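Local atomic coordinates of cellulase (Bacillus sp. BG-CS10, PDB entry 5E09), a protein that probably hydrolyses internal beta-1,4-glucosidic linkages of cellulose, using a family 5 glycoside hydrolase module joined to carbohydrate-binding modules. Residues Pro40-Arg44 and Glu45-Thr49; Gly157-Glu161 and Asn162-Phe166; Leu393-Lys396 and Ala397-Thr401. All coordinates share one frame; numbering follows the deposited sequence.

How the interactions relate
Along the chain the three contacts come in series; none nests in or crosses another, and each closes only the short turn where a helix starts. Interaction 1 leads into helix 44-52 and interaction 2 into helix 161-181, both in the (beta/alpha)8 barrel of the catalytic module, with centres about 39 Å apart. Interaction 3 joins strand 392-395 to helix 397-403 in the X2 module; its centre is about 60 Å from that of interaction 2, on the opposite side of the chain's centre. In all three, the residue before the N-cap meets the residue five places later: V42 with I47, I159 with H164, M395 with L400.

Interaction 1 (Pro40-Arg44 and Glu45-Thr49); sequences PRVTR and ELIKT
V42 and I47 close a hydrophobic staple over the start of helix 44-52, while T43, the next residue after V42, serves as its N-cap. The packed side is apolar: V42 CG1 lies 3.9 Å from I47 CD1, and L46 CD2 approaches the same V42 methyl more loosely at 4.3 Å. The valine and isoleucine side chains cross obliquely. T43 OG1 sits between its own N and carbonyl carbon (chi1 68°), turned back over the first helical turn, where it accepts L46 N at 3.0 Å; T43 O takes a second, weak bond from the same amide. The hydroxyl is also hydrogen-bonded to Y321, which ties the cap to a loop.

E45 and K48 lie on the exposed, solvent side, where contacts are sparser. E45 makes one close approach, folding back at chi2, 85°, until OE1 is 3.3 Å from T43 CB, the two side chains meeting at about a right angle. R44 and K48 only graze each other, R44 NH1 coming no nearer than 4.2 Å to K48 CB, and the guanidinium is engaged by E93 and E94 in salt bridges. V42 and L46 touch L23 of barrel strand 20-23; V42, R44 and I47 touch V87, W90 and A91, respectively, on the surrounding helix 78-93.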
ATOM      1  N   PRO A  40      -0.131 -11.226  16.227  1.00 49.51           N
ATOM      2  CA  PRO A  40      -0.601 -11.648  17.551  1.00 45.62           C
ATOM      3  C   PRO A  40      -2.102 -11.438  17.698  1.00 61.38           C
ATOM      4  O   PRO A  40      -2.687 -10.719  16.884  1.00 57.60           O
ATOM      5  CB  PRO A  40       0.170 -10.735  18.505  1.00 51.58           C
ATOM      6  CG  PRO A  40       0.451  -9.504  17.686  1.00 61.46           C
ATOM      7  CD  PRO A  40       0.692 -10.005  16.288  1.00 43.23           C
ATOM      8  N   ARG A  41      -2.716 -12.045  18.712  1.00 47.75           N
ATOM      9  CA  ARG A  41      -4.122 -11.783  18.980  1.00 53.63           C
ATOM     10  C   ARG A  41      -4.296 -10.315  19.336  1.00 57.54           C
ATOM     11  O   ARG A  41      -3.375  -9.677  19.848  1.00 50.34           O
ATOM     12  CB  ARG A  41      -4.658 -12.692  20.090  1.00 47.52           C
ATOM     13  CG  ARG A  41      -4.925 -14.107  19.593  1.00 61.70           C
ATOM     14  CD  ARG A  41      -5.726 -14.965  20.563  1.00 60.90           C
ATOM     15  NE  ARG A  41      -5.954 -16.296  19.999  1.00 62.95           N
ATOM     16  CZ  ARG A  41      -6.754 -17.215  20.528  1.00 64.32           C
ATOM     17  NH1 ARG A  41      -7.420 -16.956  21.647  1.00 55.92           N
ATOM     18  NH2 ARG A  41      -6.893 -18.395  19.938  1.00 64.21           N
ATOM     19  N   VAL A  42      -5.470  -9.774  19.035  1.00 53.95           N
ATOM     20  CA  VAL A  42      -5.705  -8.349  19.206  1.00 52.13           C
ATOM     21  C   VAL A  42      -5.707  -7.980  20.684  1.00 60.89           C
ATOM     22  O   VAL A  42      -6.308  -8.673  21.505  1.00 58.60           O
ATOM     23  CB  VAL A  42      -7.038  -7.922  18.559  1.00 54.09           C
ATOM     24  CG1 VAL A  42      -7.249  -6.419  18.694  1.00 45.49           C
ATOM     25  CG2 VAL A  42      -7.071  -8.346  17.098  1.00 42.97           C
ATOM     26  N   THR A  43      -5.014  -6.898  21.020  1.00 54.84           N
ATOM     27  CA  THR A  43      -4.999  -6.403  22.388  1.00 44.87           C
ATOM     28  C   THR A  43      -5.786  -5.104  22.485  1.00 48.99           C
ATOM     29  O   THR A  43      -5.969  -4.405  21.486  1.00 48.72           O
ATOM     30  CB  THR A  43      -3.558  -6.176  22.899  1.00 51.29           C
ATOM     31  OG1 THR A  43      -2.956  -5.080  22.195  1.00 39.71           O
ATOM     32  CG2 THR A  43      -2.717  -7.438  22.714  1.00 40.74           C
ATOM     33  N   ARG A  44      -6.262  -4.790  23.685  1.00 42.34           N
ATOM     34  CA  ARG A  44      -6.917  -3.512  23.942  1.00 51.38           C
ATOM     35  C   ARG A  44      -5.987  -2.349  23.591  1.00 50.22           C
ATOM     36  O   ARG A  44      -6.422  -1.297  23.103  1.00 51.51           O
ATOM     37  CB  ARG A  44      -7.340  -3.425  25.411  1.00 55.28           C
ATOM     38  CG  ARG A  44      -8.104  -2.171  25.787  1.00 48.48           C
ATOM     39  CD  ARG A  44      -9.468  -2.150  25.125  1.00 54.86           C
ATOM     40  NE  ARG A  44     -10.352  -1.156  25.725  1.00 55.67           N
ATOM     41  CZ  ARG A  44     -10.423   0.110  25.327  1.00 68.75           C
ATOM     42  NH1 ARG A  44      -9.656   0.534  24.330  1.00 60.20           N
ATOM     43  NH2 ARG A  44     -11.256   0.952  25.925  1.00 73.17           N
ATOM     44  N   GLU A  45      -4.700  -2.554  23.839  1.00 46.70           N
ATOM     45  CA  GLU A  45      -3.708  -1.509  23.634  1.00 58.60           C
ATOM     46  C   GLU A  45      -3.477  -1.239  22.154  1.00 53.90           C
ATOM     47  O   GLU A  45      -3.128  -0.123  21.780  1.00 46.49           O
ATOM     48  CB  GLU A  45      -2.391  -1.882  24.326  1.00 56.20           C
ATOM     49  CG  GLU A  45      -2.466  -1.964  25.843  1.00 56.86           C
ATOM     50  CD  GLU A  45      -2.949  -3.317  26.353  1.00 85.06           C
ATOM     51  OE1 GLU A  45      -3.289  -4.198  25.529  1.00 90.92           O
ATOM     52  OE2 GLU A  45      -3.004  -3.495  27.591  1.00 72.56           O
ATOM     53  N   LEU A  46      -3.671  -2.256  21.318  1.00 49.17           N
ATOM     54  CA  LEU A  46      -3.585  -2.068  19.870  1.00 55.50           C
ATOM     55  C   LEU A  46      -4.639  -1.071  19.397  1.00 42.66           C
ATOM     56  O   LEU A  46      -4.328  -0.072  18.731  1.00 54.94           O
ATOM     57  CB  LEU A  46      -3.759  -3.400  19.142  1.00 47.82           C
ATOM     58  CG  LEU A  46      -3.557  -3.336  17.628  1.00 41.77           C
ATOM     59  CD1 LEU A  46      -2.190  -2.772  17.325  1.00 39.15           C
ATOM     60  CD2 LEU A  46      -3.717  -4.706  16.991  1.00 37.13           C
ATOM     61  N   ILE A  47      -5.885  -1.350  19.760  1.00 42.46           N
ATOM     62  CA  ILE A  47      -7.011  -0.489  19.424  1.00 40.90           C
ATOM     63  C   ILE A  47      -6.820   0.918  19.977  1.00 49.86           C
ATOM     64  O   ILE A  47      -6.989   1.923  19.257  1.00 50.15           O
ATOM     65  CB  ILE A  47      -8.331  -1.077  19.962  1.00 46.19           C
ATOM     66  CG1 ILE A  47      -8.459  -2.549  19.569  1.00 46.63           C
ATOM     67  CG2 ILE A  47      -9.523  -0.279  19.463  1.00 47.03           C
ATOM     68  CD1 ILE A  47      -8.422  -2.801  18.071  1.00 40.77           C
ATOM     69  N   LYS A  48      -6.458   0.992  21.256  1.00 56.52           N
ATOM     70  CA  LYS A  48      -6.252   2.288  21.891  1.00 49.10           C
ATOM     71  C   LYS A  48      -5.142   3.065  21.190  1.00 50.15           C
ATOM     72  O   LYS A  48      -5.227   4.280  21.042  1.00 45.18           O
ATOM     73  CB  LYS A  48      -5.928   2.126  23.379  1.00 63.27           C
ATOM     74  CG  LYS A  48      -5.371   3.391  24.021  1.00 67.24           C
ATOM     75  CD  LYS A  48      -5.472   3.379  25.534  1.00 66.99           C
ATOM     76  CE  LYS A  48      -4.701   4.546  26.124  1.00 72.90           C
ATOM     77  NZ  LYS A  48      -3.357   4.709  25.488  1.00 83.30           N
ATOM     78  N   THR A  49      -4.105   2.360  20.751  1.00 44.74           N
ATOM     79  CA  THR A  49      -3.000   3.000  20.050  1.00 43.08           C
ATOM     80  C   THR A  49      -3.485   3.593  18.734  1.00 51.58           C
ATOM     81  O   THR A  49      -3.179   4.740  18.406  1.00 40.81           O
ATOM     82  CB  THR A  49      -1.857   2.018  19.762  1.00 51.89           C
ATOM     83  OG1 THR A  49      -1.419   1.405  20.983  1.00 50.97           O
ATOM     84  CG2 THR A  49      -0.694   2.746  19.100  1.00 39.77           C
TER

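Interaction 2 (Gly157-Glu161 and Asn162-Phe166); sequences GEIQE and NHHAF
Q160 packs on H163 and N162 in a local helix-start contact at the N terminus of helix 161-181, where the loop after barrel strand 142-145 ends. It rests on a CH-pi interaction: Q160 CG stands over the middle of the H163 imidazole, 3.3 Å from the ring centroid and only 7° off its normal. The glutamine gets there by placing CG between its own N and carbonyl carbon (chi1 38°), which sets CG over the ring, the rest of the chain running on extended. Its amide is inclined 32° to the imidazole; OE1 accepts W156 N, while NE2 makes only a weak bond of 3.4 Å to N162 OD1. The imidazole itself is fixed by NE2 bonding to the carbonyl of T153, and E158 O lies in the ring plane at its edge, 3.6 Å from ND1.

Q160 is the N-cap residue, yet its side chain is spent on these neighbours; its carbonyl accepts H163 N weakly and also lies over one face of the H164 ring, 3.4 Å from CD2. I159 and H164 occupy the positions of a hydrophobic staple, I159 CG2 meeting H164 CE1 at 3.8 Å with the side chains about perpendicular. The helix then proceeds regularly, A165 N bonding E161 O at 3.1 Å. Around this turn, H164 packs on D202, L203 and R206 of helix 201-214, I159 touches the loop residues L195 and E196, and F166, two residues after H164, meets F152 edge-to-face.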
ATOM      1  N   GLY A 157     -12.794 -14.125 -19.831  1.00 91.31           N
ATOM      2  CA  GLY A 157     -12.065 -13.012 -19.262  1.00 96.46           C
ATOM      3  C   GLY A 157     -12.403 -12.833 -17.798  1.00 90.91           C
ATOM      4  O   GLY A 157     -13.236 -13.550 -17.242  1.00 78.87           O
ATOM      5  N   GLU A 158     -11.756 -11.860 -17.177  1.00 90.92           N
ATOM      6  CA  GLU A 158     -11.874 -11.661 -15.744  1.00 87.98           C
ATOM      7  C   GLU A 158     -13.198 -10.989 -15.363  1.00 91.12           C
ATOM      8  O   GLU A 158     -13.628 -11.065 -14.212  1.00 77.68           O
ATOM      9  CB  GLU A 158     -10.684 -10.840 -15.250  1.00 87.51           C
ATOM     10  CG  GLU A 158     -10.365 -11.033 -13.788  1.00 89.06           C
ATOM     11  CD  GLU A 158      -9.246 -10.133 -13.346  1.00 91.87           C
ATOM     12  OE1 GLU A 158      -9.233  -8.961 -13.775  1.00 94.75           O
ATOM     13  OE2 GLU A 158      -8.376 -10.592 -12.580  1.00 94.63           O
ATOM     14  N   ILE A 159     -13.829 -10.328 -16.334  1.00 91.30           N
ATOM     15  CA  ILE A 159     -15.113  -9.649 -16.132  1.00 79.05           C
ATOM     16  C   ILE A 159     -16.133 -10.058 -17.204  1.00 78.67           C
ATOM     17  O   ILE A 159     -15.805 -10.103 -18.393  1.00 83.97           O
ATOM     18  CB  ILE A 159     -14.963  -8.102 -16.170  1.00 72.74           C
ATOM     19  CG1 ILE A 159     -13.776  -7.633 -15.324  1.00 76.99           C
ATOM     20  CG2 ILE A 159     -16.240  -7.429 -15.727  1.00 63.03           C
ATOM     21  CD1 ILE A 159     -13.923  -7.860 -13.841  1.00 67.14           C
ATOM     22  N   GLN A 160     -17.360 -10.361 -16.782  1.00 90.90           N
ATOM     23  CA  GLN A 160     -18.462 -10.635 -17.712  1.00 84.02           C
ATOM     24  C   GLN A 160     -19.812 -10.240 -17.092  1.00 72.89           C
ATOM     25  O   GLN A 160     -19.859  -9.769 -15.955  1.00 78.26           O
ATOM     26  CB  GLN A 160     -18.450 -12.112 -18.136  1.00 74.64           C
ATOM     27  CG  GLN A 160     -18.081 -13.095 -17.026  1.00 81.51           C
ATOM     28  CD  GLN A 160     -17.557 -14.429 -17.557  1.00 83.04           C
ATOM     29  OE1 GLN A 160     -16.642 -14.464 -18.381  1.00 84.20           O
ATOM     30  NE2 GLN A 160     -18.127 -15.530 -17.075  1.00 77.80           N
ATOM     31  N   GLU A 161     -20.900 -10.424 -17.838  1.00 60.88           N
ATOM     32  CA  GLU A 161     -22.219  -9.902 -17.450  1.00 61.18           C
ATOM     33  C   GLU A 161     -22.848 -10.614 -16.245  1.00 63.19           C
ATOM     34  O   GLU A 161     -23.392  -9.971 -15.316  1.00 69.07           O
ATOM     35  CB  GLU A 161     -23.182  -9.983 -18.642  1.00 70.68           C
ATOM     36  CG  GLU A 161     -22.831  -9.059 -19.809  1.00 83.28           C
ATOM     37  CD  GLU A 161     -23.766  -9.220 -21.000  1.00 95.15           C
ATOM     38  OE1 GLU A 161     -24.572 -10.176 -21.006  1.00 84.02           O
ATOM     39  OE2 GLU A 161     -23.687  -8.389 -21.935  1.00 83.38           O
ATOM     40  N   ASN A 162     -22.785 -11.943 -16.262  1.00 60.31           N
ATOM     41  CA  ASN A 162     -23.354 -12.720 -15.171  1.00 57.19           C
ATOM     42  C   ASN A 162     -22.624 -12.423 -13.866  1.00 61.46           C
ATOM     43  O   ASN A 162     -23.184 -12.604 -12.785  1.00 71.96           O
ATOM     44  CB  ASN A 162     -23.329 -14.227 -15.474  1.00 60.69           C
ATOM     45  CG  ASN A 162     -21.982 -14.713 -15.982  1.00 66.09           C
ATOM     46  OD1 ASN A 162     -21.014 -13.955 -16.056  1.00 72.62           O
ATOM     47  ND2 ASN A 162     -21.911 -15.995 -16.316  1.00 66.45           N
ATOM     48  N   HIS A 163     -21.382 -11.956 -13.970  1.00 52.71           N
ATOM     49  CA  HIS A 163     -20.647 -11.496 -12.798  1.00 56.94           C
ATOM     50  C   HIS A 163     -21.370 -10.316 -12.155  1.00 47.15           C
ATOM     51  O   HIS A 163     -21.653 -10.335 -10.956  1.00 55.90           O
ATOM     52  CB  HIS A 163     -19.215 -11.104 -13.167  1.00 56.95           C
ATOM     53  CG  HIS A 163     -18.334 -12.270 -13.488  1.00 67.47           C
ATOM     54  ND1 HIS A 163     -16.981 -12.135 -13.722  1.00 71.66           N
ATOM     55  CD2 HIS A 163     -18.609 -13.588 -13.614  1.00 64.76           C
ATOM     56  CE1 HIS A 163     -16.461 -13.323 -13.976  1.00 65.74           C
ATOM     57  NE2 HIS A 163     -17.427 -14.223 -13.920  1.00 68.50           N
ATOM     58  N   HIS A 164     -21.667  -9.297 -12.960  1.00 48.20           N
ATOM     59  CA  HIS A 164     -22.398  -8.123 -12.485  1.00 50.40           C
ATOM     60  C   HIS A 164     -23.704  -8.537 -11.835  1.00 47.66           C
ATOM     61  O   HIS A 164     -24.076  -8.025 -10.767  1.00 53.85           O
ATOM     62  CB  HIS A 164     -22.679  -7.149 -13.629  1.00 47.04           C
ATOM     63  CG  HIS A 164     -21.448  -6.681 -14.341  1.00 50.50           C
ATOM     64  ND1 HIS A 164     -20.387  -6.104 -13.687  1.00 55.50           N
ATOM     65  CD2 HIS A 164     -21.130  -6.683 -15.660  1.00 62.63           C
ATOM     66  CE1 HIS A 164     -19.453  -5.777 -14.570  1.00 61.63           C
ATOM     67  NE2 HIS A 164     -19.883  -6.119 -15.769  1.00 64.36           N
ATOM     68  N   ALA A 165     -24.398  -9.475 -12.476  1.00 49.74           N
ATOM     69  CA  ALA A 165     -25.647  -9.969 -11.904  1.00 47.38           C
ATOM     70  C   ALA A 165     -25.414 -10.614 -10.533  1.00 46.37           C
ATOM     71  O   ALA A 165     -26.169 -10.366  -9.584  1.00 48.08           O
ATOM     72  CB  ALA A 165     -26.307 -10.948 -12.845  1.00 48.19           C
ATOM     73  N   PHE A 166     -24.365 -11.425 -10.429  1.00 36.40           N
ATOM     74  CA  PHE A 166     -24.026 -12.096  -9.172  1.00 45.45           C
ATOM     75  C   PHE A 166     -23.740 -11.103  -8.049  1.00 45.57           C
ATOM     76  O   PHE A 166     -24.213 -11.272  -6.921  1.00 36.41           O
ATOM     77  CB  PHE A 166     -22.812 -13.013  -9.349  1.00 41.01           C
ATOM     78  CG  PHE A 166     -23.062 -14.199 -10.236  1.00 48.13           C
ATOM     79  CD1 PHE A 166     -24.345 -14.698 -10.411  1.00 53.05           C
ATOM     80  CD2 PHE A 166     -22.007 -14.822 -10.894  1.00 53.18           C
ATOM     81  CE1 PHE A 166     -24.573 -15.790 -11.229  1.00 45.87           C
ATOM     82  CE2 PHE A 166     -22.228 -15.913 -11.715  1.00 51.92           C
ATOM     83  CZ  PHE A 166     -23.513 -16.400 -11.882  1.00 52.38           C
TER

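Interaction 3 (Leu393-Lys396 and Ala397-Thr401); sequences LTMK and ADALT
M395 and L400 form a hydrophobic staple at a strand-to-helix turn of the X2 module, a beta-sandwich domain of the immunoglobulin-like E-set class. Strand 393-395 and helix 397-401 make an angle of 57°, and M395 and L400 meet across that angle. L400 offers both methyls to the root of the other chain: CD2 lies 3.9 Å from M395 CB, with CD1 at almost the same distance. M395, present as selenomethionine, does not run straight on toward the helix. It bends at both chi2 and chi3 (each -53°), so that its methyl CE curls round to face A399 CB at 4.3 Å; the side chain also touches I361, L373 and Y386 within the sandwich.

K396 at the N-cap turns the other way. Its folded chain leads NZ to salt bridges with E387 and D358; OD2 of D358 pairs with NZ, and OD1 accepts A397 N, the first amide of the helix. The carbonyl of K396 starts the helical pattern: L400 N bonds to K396 O at 3.1 Å, nearly straight at 173°, and L400 CG lies 3.5 Å from the same oxygen. At the next residue, A397 O is gripped twice, by T401 N and by T401 OG1 at 2.8 Å, from opposite faces of its carbonyl plane.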
ATOM      1  N   LEU A 393      17.115  24.642  -3.661  1.00 46.11           N
ATOM      2  CA  LEU A 393      17.935  24.662  -2.459  1.00 35.84           C
ATOM      3  C   LEU A 393      19.399  24.346  -2.759  1.00 40.77           C
ATOM      4  O   LEU A 393      19.704  23.333  -3.359  1.00 54.47           O
ATOM      5  CB  LEU A 393      17.389  23.655  -1.446  1.00 34.68           C
ATOM      6  CG  LEU A 393      18.209  23.431  -0.176  1.00 43.00           C
ATOM      7  CD1 LEU A 393      18.208  24.692   0.687  1.00 40.47           C
ATOM      8  CD2 LEU A 393      17.681  22.232   0.603  1.00 33.84           C
ATOM      9  N   THR A 394      20.314  25.197  -2.322  1.00 41.09           N
ATOM     10  CA  THR A 394      21.727  24.892  -2.467  1.00 43.53           C
ATOM     11  C   THR A 394      22.387  24.583  -1.123  1.00 54.03           C
ATOM     12  O   THR A 394      22.334  25.398  -0.192  1.00 43.16           O
ATOM     13  CB  THR A 394      22.482  26.049  -3.138  1.00 46.83           C
ATOM     14  OG1 THR A 394      21.897  26.326  -4.417  1.00 45.45           O
ATOM     15  CG2 THR A 394      23.953  25.689  -3.318  1.00 45.30           C
HETATM   16  N   MSE A 395      22.991  23.396  -1.029  1.00 42.37           N
HETATM   17  CA  MSE A 395      23.887  23.068   0.080  1.00 46.04           C
HETATM   18  C   MSE A 395      25.290  23.561  -0.248  1.00 47.84           C
HETATM   19  O   MSE A 395      25.862  23.198  -1.285  1.00 47.30           O
HETATM   20  CB  MSE A 395      23.921  21.559   0.363  1.00 34.85           C
HETATM   21  CG  MSE A 395      22.596  20.972   0.796  1.00 48.99           C
HETATM   22 SE   MSE A 395      21.802  21.913   2.308  0.44 40.99          SE
HETATM   23  CE  MSE A 395      23.327  21.851   3.521  1.00 40.28           C
ATOM     24  N   LYS A 396      25.840  24.384   0.636  1.00 37.08           N
ATOM     25  CA  LYS A 396      27.164  24.945   0.420  1.00 47.71           C
ATOM     26  C   LYS A 396      28.238  23.899   0.698  1.00 46.28           C
ATOM     27  O   LYS A 396      28.077  23.047   1.573  1.00 47.94           O
ATOM     28  CB  LYS A 396      27.377  26.182   1.299  1.00 52.80           C
ATOM     29  CG  LYS A 396      26.296  27.252   1.152  1.00 53.65           C
ATOM     30  CD  LYS A 396      26.302  27.887  -0.226  1.00 48.49           C
ATOM     31  CE  LYS A 396      27.646  28.530  -0.530  1.00 60.42           C
ATOM     32  NZ  LYS A 396      27.656  29.274  -1.822  1.00 66.60           N
ATOM     33  N   ALA A 397      29.335  23.985  -0.049  1.00 39.41           N
ATOM     34  CA  ALA A 397      30.416  23.004   0.008  1.00 39.38           C
ATOM     35  C   ALA A 397      31.035  22.853   1.398  1.00 44.77           C
ATOM     36  O   ALA A 397      31.450  21.761   1.783  1.00 42.73           O
ATOM     37  CB  ALA A 397      31.493  23.372  -0.998  1.00 39.65           C
ATOM     38  N   ASP A 398      31.106  23.945   2.149  1.00 60.82           N
ATOM     39  CA  ASP A 398      31.700  23.898   3.482  1.00 48.63           C
ATOM     40  C   ASP A 398      30.802  23.170   4.481  1.00 48.37           C
ATOM     41  O   ASP A 398      31.294  22.456   5.355  1.00 52.58           O
ATOM     42  CB  ASP A 398      32.006  25.309   3.980  1.00 54.38           C
ATOM     43  CG  ASP A 398      33.039  26.011   3.126  1.00 77.32           C
ATOM     44  OD1 ASP A 398      33.923  25.316   2.577  1.00 68.21           O
ATOM     45  OD2 ASP A 398      32.966  27.252   3.000  1.00 91.47           O
ATOM     46  N   ALA A 399      29.490  23.350   4.356  1.00 39.93           N
ATOM     47  CA  ALA A 399      28.547  22.628   5.207  1.00 42.93           C
ATOM     48  C   ALA A 399      28.625  21.119   4.940  1.00 44.45           C
ATOM     49  O   ALA A 399      28.704  20.310   5.868  1.00 41.94           O
ATOM     50  CB  ALA A 399      27.137  23.138   4.986  1.00 37.76           C
ATOM     51  N   LEU A 400      28.611  20.752   3.663  1.00 44.77           N
ATOM     52  CA  LEU A 400      28.739  19.355   3.274  1.00 46.78           C
ATOM     53  C   LEU A 400      30.052  18.785   3.800  1.00 50.38           C
ATOM     54  O   LEU A 400      30.073  17.703   4.381  1.00 48.15           O
ATOM     55  CB  LEU A 400      28.651  19.208   1.753  1.00 46.36           C
ATOM     56  CG  LEU A 400      27.300  19.626   1.163  1.00 47.87           C
ATOM     57  CD1 LEU A 400      27.353  19.706  -0.353  1.00 47.29           C
ATOM     58  CD2 LEU A 400      26.209  18.669   1.608  1.00 37.36           C
ATOM     59  N   THR A 401      31.139  19.531   3.627  1.00 41.72           N
ATOM     60  CA  THR A 401      32.437  19.105   4.138  1.00 41.84           C
ATOM     61  C   THR A 401      32.382  18.847   5.642  1.00 41.75           C
ATOM     62  O   THR A 401      32.802  17.792   6.115  1.00 44.60           O
ATOM     63  CB  THR A 401      33.530  20.149   3.841  1.00 46.71           C
ATOM     64  OG1 THR A 401      33.721  20.240   2.427  1.00 52.54           O
ATOM     65  CG2 THR A 401      34.855  19.754   4.495  1.00 44.20           C
TER